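Local coordinates for protein hyaluronidase (Thermobaculum terrenum, PDB 5DIY) that probably removes O-linked N-acetylglucosamine from proteins by hydrolysis, as a family 84 glycoside hydrolase, at residues L344-Y358 / Y379-F393. Numbering follows the deposited sequence.
Sequences LRTLREEIISMQTTY and YKLWTDYLDQAMITF
Antiparallel helix packing by knobs into holes joins 344-358 to 379-393, with Met390 and Ile351 as reciprocal knobs; the axes approach to 9.9 Å at -155°. Met390 enters the hole formed by Leu344, Leu347, Arg348 and Ile351, and a bend at chi2 (74°) carries its methyl CE to 3.4 Å from Arg348 NH2. Ile351 answers among Thr383, Leu386, Asp387 and Met390, its CD1 lying 3.6 Å from Leu386 O. Further along, Met354 makes an oblique Met-aromatic contact with Tyr379, SD 5.5 Å from the ring centroid, while Met354 CE meets Tyr379 CE1. No direct hydrogen bond crosses the interface; instead a water donates to Thr383 OG1 and, weakly, to Met354 O, as the Thr383 hydroxyl itself donates to Tyr379 O within its own helix. Lys380 lays CD over one face of the Tyr358 ring, 3.8 Å from its centroid, before a bend at the chain's end (chi4 -60°) turns NZ to the syn lone pair of Asp384 OD2 in a salt bridge. Replacing Tyr358 by an alanine is likely to deprive the Lys380 methylenes of their CH-pi partner, leaving them freer to move. Away from the sugar-binding barrel, helices 322-336 and 440-451 also touch Leu386, so this antiparallel pair shows the knobs-into-holes packing of a helical bundle.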
loop_
_atom_site.group_PDB
_atom_site.type_symbol
_atom_site.label_atom_id
_atom_site.label_comp_id
_atom_site.label_asym_id
_atom_site.label_seq_id
_atom_site.Cartn_x
_atom_site.Cartn_y
_atom_site.Cartn_z
ATOM N N LEU C 344 3.590 -28.918 -21.502
ATOM C CA LEU C 344 4.815 -29.211 -20.752
ATOM C C LEU C 344 5.937 -28.210 -21.060
ATOM O O LEU C 344 6.645 -27.777 -20.139
ATOM C CB LEU C 344 5.294 -30.648 -21.012
ATOM C CG LEU C 344 4.442 -31.777 -20.412
ATOM C CD1 LEU C 344 4.990 -33.126 -20.854
ATOM C CD2 LEU C 344 4.383 -31.685 -18.889
ATOM N N ARG C 345 6.079 -27.839 -22.336
ATOM C CA ARG C 345 7.086 -26.852 -22.760
ATOM C C ARG C 345 6.846 -25.503 -22.091
ATOM O O ARG C 345 7.781 -24.900 -21.573
ATOM C CB ARG C 345 7.109 -26.683 -24.295
ATOM C CG ARG C 345 8.085 -25.619 -24.802
ATOM C CD ARG C 345 8.385 -25.730 -26.294
ATOM N NE ARG C 345 7.171 -25.855 -27.109
ATOM C CZ ARG C 345 6.368 -24.853 -27.483
ATOM N NH1 ARG C 345 6.614 -23.582 -27.143
ATOM N NH2 ARG C 345 5.291 -25.126 -28.213
ATOM N N THR C 346 5.593 -25.050 -22.109
ATOM C CA THR C 346 5.208 -23.771 -21.507
ATOM C C THR C 346 5.523 -23.746 -20.018
ATOM O O THR C 346 6.085 -22.770 -19.517
ATOM C CB THR C 346 3.707 -23.490 -21.706
ATOM O OG1 THR C 346 3.403 -23.502 -23.103
ATOM C CG2 THR C 346 3.304 -22.143 -21.115
ATOM N N LEU C 347 5.162 -24.819 -19.323
ATOM C CA LEU C 347 5.448 -24.946 -17.896
ATOM C C LEU C 347 6.963 -24.947 -17.635
ATOM O O LEU C 347 7.440 -24.214 -16.760
ATOM C CB LEU C 347 4.798 -26.218 -17.338
ATOM C CG LEU C 347 4.859 -26.457 -15.828
ATOM C CD1 LEU C 347 4.195 -25.326 -15.055
ATOM C CD2 LEU C 347 4.202 -27.791 -15.502
ATOM N N ARG C 348 7.700 -25.744 -18.412
ATOM C CA ARG C 348 9.166 -25.828 -18.322
ATOM C C ARG C 348 9.843 -24.471 -18.500
ATOM O O ARG C 348 10.678 -24.090 -17.683
ATOM C CB ARG C 348 9.712 -26.797 -19.381
ATOM C CG ARG C 348 11.233 -26.978 -19.371
ATOM C CD ARG C 348 11.728 -27.779 -20.564
ATOM N NE ARG C 348 11.090 -29.096 -20.596
ATOM C CZ ARG C 348 10.255 -29.562 -21.534
ATOM N NH1 ARG C 348 9.929 -28.854 -22.614
ATOM N NH2 ARG C 348 9.754 -30.788 -21.398
ATOM N N GLU C 349 9.497 -23.778 -19.586
ATOM C CA GLU C 349 10.062 -22.465 -19.913
ATOM C C GLU C 349 9.752 -21.443 -18.811
ATOM O O GLU C 349 10.604 -20.625 -18.463
ATOM C CB GLU C 349 9.538 -21.965 -21.283
ATOM C CG GLU C 349 10.084 -22.725 -22.505
ATOM C CD GLU C 349 9.415 -22.371 -23.859
ATOM O OE1 GLU C 349 8.324 -21.748 -23.895
ATOM O OE2 GLU C 349 9.986 -22.745 -24.919
ATOM N N GLU C 350 8.537 -21.505 -18.255
ATOM C CA GLU C 350 8.139 -20.598 -17.173
ATOM C C GLU C 350 8.934 -20.834 -15.882
ATOM O O GLU C 350 9.359 -19.879 -15.210
ATOM C CB GLU C 350 6.637 -20.735 -16.888
ATOM C CG GLU C 350 6.047 -19.562 -16.137
ATOM C CD GLU C 350 6.216 -18.257 -16.890
ATOM O OE1 GLU C 350 6.005 -18.235 -18.121
ATOM O OE2 GLU C 350 6.575 -17.250 -16.258
ATOM N N ILE C 351 9.152 -22.104 -15.546
ATOM C CA ILE C 351 9.982 -22.463 -14.393
ATOM C C ILE C 351 11.404 -21.900 -14.542
ATOM O O ILE C 351 11.912 -21.265 -13.610
ATOM C CB ILE C 351 10.012 -23.988 -14.169
ATOM C CG1 ILE C 351 8.632 -24.473 -13.684
ATOM C CG2 ILE C 351 11.091 -24.384 -13.160
ATOM C CD1 ILE C 351 8.362 -25.942 -13.950
ATOM N N ILE C 352 12.020 -22.123 -15.708
ATOM C CA ILE C 352 13.365 -21.608 -15.999
ATOM C C ILE C 352 13.393 -20.090 -15.816
ATOM O O ILE C 352 14.299 -19.561 -15.169
ATOM C CB ILE C 352 13.834 -21.969 -17.436
ATOM C CG1 ILE C 352 14.168 -23.469 -17.545
ATOM C CG2 ILE C 352 15.044 -21.130 -17.869
ATOM C CD1 ILE C 352 15.513 -23.875 -16.958
ATOM N N SER C 353 12.400 -19.416 -16.391
ATOM C CA SER C 353 12.271 -17.953 -16.302
ATOM C C SER C 353 12.229 -17.467 -14.847
ATOM O O SER C 353 12.914 -16.504 -14.490
ATOM C CB SER C 353 11.027 -17.495 -17.074
ATOM O OG SER C 353 10.918 -16.086 -17.108
ATOM N N MET C 354 11.462 -18.178 -14.012
ATOM C CA MET C 354 11.326 -17.865 -12.588
ATOM C C MET C 354 12.606 -18.162 -11.789
ATOM O O MET C 354 12.964 -17.390 -10.898
ATOM C CB MET C 354 10.124 -18.618 -11.974
ATOM C CG MET C 354 8.769 -18.153 -12.503
ATOM S SD MET C 354 7.335 -19.081 -11.907
ATOM C CE MET C 354 7.147 -18.431 -10.254
ATOM N N GLN C 355 13.275 -19.273 -12.102
ATOM C CA GLN C 355 14.573 -19.622 -11.490
ATOM C C GLN C 355 15.658 -18.602 -11.808
ATOM O O GLN C 355 16.381 -18.170 -10.909
ATOM C CB GLN C 355 15.040 -21.019 -11.939
ATOM C CG GLN C 355 14.209 -22.141 -11.350
ATOM C CD GLN C 355 14.496 -23.507 -11.950
ATOM O OE1 GLN C 355 15.067 -23.624 -13.034
ATOM N NE2 GLN C 355 14.094 -24.551 -11.244
ATOM N N THR C 356 15.757 -18.236 -13.086
ATOM C CA THR C 356 16.676 -17.198 -13.566
ATOM C C THR C 356 16.421 -15.862 -12.864
ATOM O O THR C 356 17.358 -15.184 -12.442
ATOM C CB THR C 356 16.510 -17.000 -15.090
ATOM O OG1 THR C 356 16.883 -18.204 -15.763
ATOM C CG2 THR C 356 17.360 -15.843 -15.629
ATOM N N THR C 357 15.142 -15.500 -12.766
ATOM C CA THR C 357 14.708 -14.280 -12.100
ATOM C C THR C 357 15.109 -14.266 -10.634
ATOM O O THR C 357 15.695 -13.291 -10.170
ATOM C CB THR C 357 13.182 -14.107 -12.220
ATOM O OG1 THR C 357 12.848 -13.932 -13.597
ATOM C CG2 THR C 357 12.687 -12.902 -11.421
ATOM N N TYR C 358 14.795 -15.338 -9.913
ATOM C CA TYR C 358 15.174 -15.426 -8.510
ATOM C C TYR C 358 16.684 -15.326 -8.348
ATOM O O TYR C 358 17.168 -14.522 -7.556
ATOM C CB TYR C 358 14.684 -16.721 -7.859
ATOM C CG TYR C 358 15.291 -16.931 -6.494
ATOM C CD1 TYR C 358 14.749 -16.307 -5.373
ATOM C CD2 TYR C 358 16.445 -17.714 -6.328
ATOM C CE1 TYR C 358 15.312 -16.471 -4.120
ATOM C CE2 TYR C 358 17.023 -17.882 -5.074
ATOM C CZ TYR C 358 16.450 -17.261 -3.976
ATOM O OH TYR C 358 16.999 -17.427 -2.737
ATOM N N TYR C 379 8.713 -16.825 -3.327
ATOM C CA TYR C 379 8.740 -16.944 -4.794
ATOM C C TYR C 379 9.523 -18.183 -5.250
ATOM O O TYR C 379 9.032 -18.964 -6.073
ATOM C CB TYR C 379 9.346 -15.683 -5.404
ATOM C CG TYR C 379 9.315 -15.574 -6.912
ATOM C CD1 TYR C 379 8.145 -15.219 -7.575
ATOM C CD2 TYR C 379 10.472 -15.759 -7.675
ATOM C CE1 TYR C 379 8.120 -15.072 -8.951
ATOM C CE2 TYR C 379 10.451 -15.618 -9.056
ATOM C CZ TYR C 379 9.276 -15.272 -9.689
ATOM O OH TYR C 379 9.241 -15.136 -11.055
ATOM N N LYS C 380 10.731 -18.364 -4.713
ATOM C CA LYS C 380 11.522 -19.568 -5.008
ATOM C C LYS C 380 10.794 -20.845 -4.595
ATOM O O LYS C 380 10.779 -21.812 -5.349
ATOM C CB LYS C 380 12.922 -19.529 -4.360
ATOM C CG LYS C 380 13.644 -20.874 -4.419
ATOM C CD LYS C 380 15.153 -20.765 -4.480
ATOM C CE LYS C 380 15.776 -22.141 -4.717
ATOM N NZ LYS C 380 15.436 -23.109 -3.633
ATOM N N LEU C 381 10.210 -20.855 -3.402
ATOM C CA LEU C 381 9.434 -22.015 -2.952
ATOM C C LEU C 381 8.323 -22.391 -3.949
ATOM O O LEU C 381 8.219 -23.552 -4.344
ATOM C CB LEU C 381 8.857 -21.786 -1.544
ATOM C CG LEU C 381 9.630 -22.307 -0.311
ATOM C CD1 LEU C 381 11.139 -22.421 -0.513
ATOM C CD2 LEU C 381 9.314 -21.473 0.922
ATOM N N TRP C 382 7.520 -21.414 -4.378
ATOM C CA TRP C 382 6.452 -21.694 -5.359
ATOM C C TRP C 382 7.037 -22.263 -6.654
ATOM O O TRP C 382 6.445 -23.145 -7.265
ATOM C CB TRP C 382 5.617 -20.441 -5.673
ATOM C CG TRP C 382 4.615 -20.031 -4.616
ATOM C CD1 TRP C 382 4.550 -18.826 -3.984
ATOM C CD2 TRP C 382 3.524 -20.809 -4.105
ATOM N NE1 TRP C 382 3.499 -18.806 -3.098
ATOM C CE2 TRP C 382 2.850 -20.010 -3.156
ATOM C CE3 TRP C 382 3.056 -22.107 -4.349
ATOM C CZ2 TRP C 382 1.731 -20.467 -2.448
ATOM C CZ3 TRP C 382 1.945 -22.561 -3.645
ATOM C CH2 TRP C 382 1.296 -21.741 -2.705
ATOM N N THR C 383 8.209 -21.761 -7.043
ATOM C CA THR C 383 8.953 -22.254 -8.207
ATOM C C THR C 383 9.417 -23.707 -8.033
ATOM O O THR C 383 9.286 -24.511 -8.963
ATOM C CB THR C 383 10.169 -21.350 -8.507
ATOM O OG1 THR C 383 9.761 -19.972 -8.477
ATOM C CG2 THR C 383 10.790 -21.679 -9.865
ATOM N N ASP C 384 9.941 -24.037 -6.851
ATOM C CA ASP C 384 10.309 -25.423 -6.511
ATOM C C ASP C 384 9.113 -26.360 -6.662
ATOM O O ASP C 384 9.252 -27.486 -7.144
ATOM C CB ASP C 384 10.836 -25.546 -5.065
ATOM C CG ASP C 384 12.193 -24.881 -4.849
ATOM O OD1 ASP C 384 12.980 -24.730 -5.797
ATOM O OD2 ASP C 384 12.472 -24.511 -3.693
ATOM N N TYR C 385 7.932 -25.887 -6.264
ATOM C CA TYR C 385 6.731 -26.727 -6.286
ATOM C C TYR C 385 6.225 -26.938 -7.717
ATOM O O TYR C 385 5.797 -28.043 -8.069
ATOM C CB TYR C 385 5.628 -26.156 -5.389
ATOM C CG TYR C 385 6.042 -25.796 -3.971
ATOM C CD1 TYR C 385 7.218 -26.301 -3.380
ATOM C CD2 TYR C 385 5.238 -24.958 -3.200
ATOM C CE1 TYR C 385 7.577 -25.956 -2.084
ATOM C CE2 TYR C 385 5.587 -24.619 -1.903
ATOM C CZ TYR C 385 6.759 -25.116 -1.350
ATOM O OH TYR C 385 7.101 -24.771 -0.058
ATOM N N LEU C 386 6.281 -25.890 -8.540
ATOM C CA LEU C 386 5.940 -26.012 -9.962
ATOM C C LEU C 386 6.827 -27.023 -10.684
ATOM O O LEU C 386 6.357 -27.753 -11.550
ATOM C CB LEU C 386 6.047 -24.662 -10.675
ATOM C CG LEU C 386 4.901 -23.685 -10.437
ATOM C CD1 LEU C 386 5.266 -22.323 -11.019
ATOM C CD2 LEU C 386 3.603 -24.199 -11.050
ATOM N N ASP C 387 8.106 -27.039 -10.322
ATOM C CA ASP C 387 9.069 -28.007 -10.837
ATOM C C ASP C 387 8.627 -29.454 -10.564
ATOM O O ASP C 387 8.717 -30.316 -11.435
ATOM C CB ASP C 387 10.453 -27.741 -10.217
ATOM C CG ASP C 387 11.603 -28.172 -11.110
ATOM O OD1 ASP C 387 11.383 -28.594 -12.268
ATOM O OD2 ASP C 387 12.758 -28.084 -10.639
ATOM N N GLN C 388 8.125 -29.705 -9.357
ATOM C CA GLN C 388 7.552 -31.007 -9.016
ATOM C C GLN C 388 6.232 -31.305 -9.743
ATOM O O GLN C 388 5.957 -32.461 -10.060
ATOM C CB GLN C 388 7.396 -31.147 -7.499
ATOM C CG GLN C 388 8.734 -31.134 -6.760
ATOM C CD GLN C 388 9.621 -32.305 -7.129
ATOM O OE1 GLN C 388 9.143 -33.426 -7.275
ATOM N NE2 GLN C 388 10.912 -32.046 -7.298
ATOM N N ALA C 389 5.424 -30.279 -10.015
ATOM C CA ALA C 389 4.232 -30.448 -10.870
ATOM C C ALA C 389 4.609 -30.873 -12.290
ATOM O O ALA C 389 3.933 -31.708 -12.889
ATOM C CB ALA C 389 3.399 -29.174 -10.907
ATOM N N MET C 390 5.685 -30.286 -12.813
ATOM C CA MET C 390 6.264 -30.659 -14.110
ATOM C C MET C 390 6.601 -32.146 -14.176
ATOM O O MET C 390 6.247 -32.834 -15.138
ATOM C CB MET C 390 7.526 -29.825 -14.368
ATOM C CG MET C 390 8.294 -30.133 -15.646
ATOM S SD MET C 390 7.419 -29.496 -17.073
ATOM C CE MET C 390 8.341 -30.286 -18.389
ATOM N N ILE C 391 7.277 -32.632 -13.140
ATOM C CA ILE C 391 7.676 -34.031 -13.066
ATOM C C ILE C 391 6.446 -34.929 -13.020
ATOM O O ILE C 391 6.395 -35.954 -13.706
ATOM C CB ILE C 391 8.584 -34.302 -11.844
ATOM C CG1 ILE C 391 9.920 -33.567 -11.999
ATOM C CG2 ILE C 391 8.841 -35.798 -11.674
ATOM C CD1 ILE C 391 10.595 -33.274 -10.679
ATOM N N THR C 392 5.459 -34.534 -12.220
ATOM C CA THR C 392 4.240 -35.318 -12.063
ATOM C C THR C 392 3.491 -35.453 -13.391
ATOM O O THR C 392 3.177 -36.570 -13.803
ATOM C CB THR C 392 3.330 -34.719 -10.968
ATOM O OG1 THR C 392 4.060 -34.648 -9.742
ATOM C CG2 THR C 392 2.076 -35.568 -10.760
ATOM N N PHE C 393 3.238 -34.327 -14.060
ATOM C CA PHE C 393 2.549 -34.323 -15.362
ATOM C C PHE C 393 3.298 -35.095 -16.448
ATOM O O PHE C 393 2.675 -35.848 -17.202
ATOM C CB PHE C 393 2.294 -32.895 -15.874
ATOM C CG PHE C 393 1.082 -32.220 -15.285
ATOM C CD1 PHE C 393 -0.176 -32.809 -15.360
ATOM C CD2 PHE C 393 1.187 -30.956 -14.707
ATOM C CE1 PHE C 393 -1.298 -32.175 -14.837
ATOM C CE2 PHE C 393 0.070 -30.311 -14.193
ATOM C CZ PHE C 393 -1.174 -30.925 -14.252
HETATM O O HOH W 1 12.128 -18.699 -8.493
#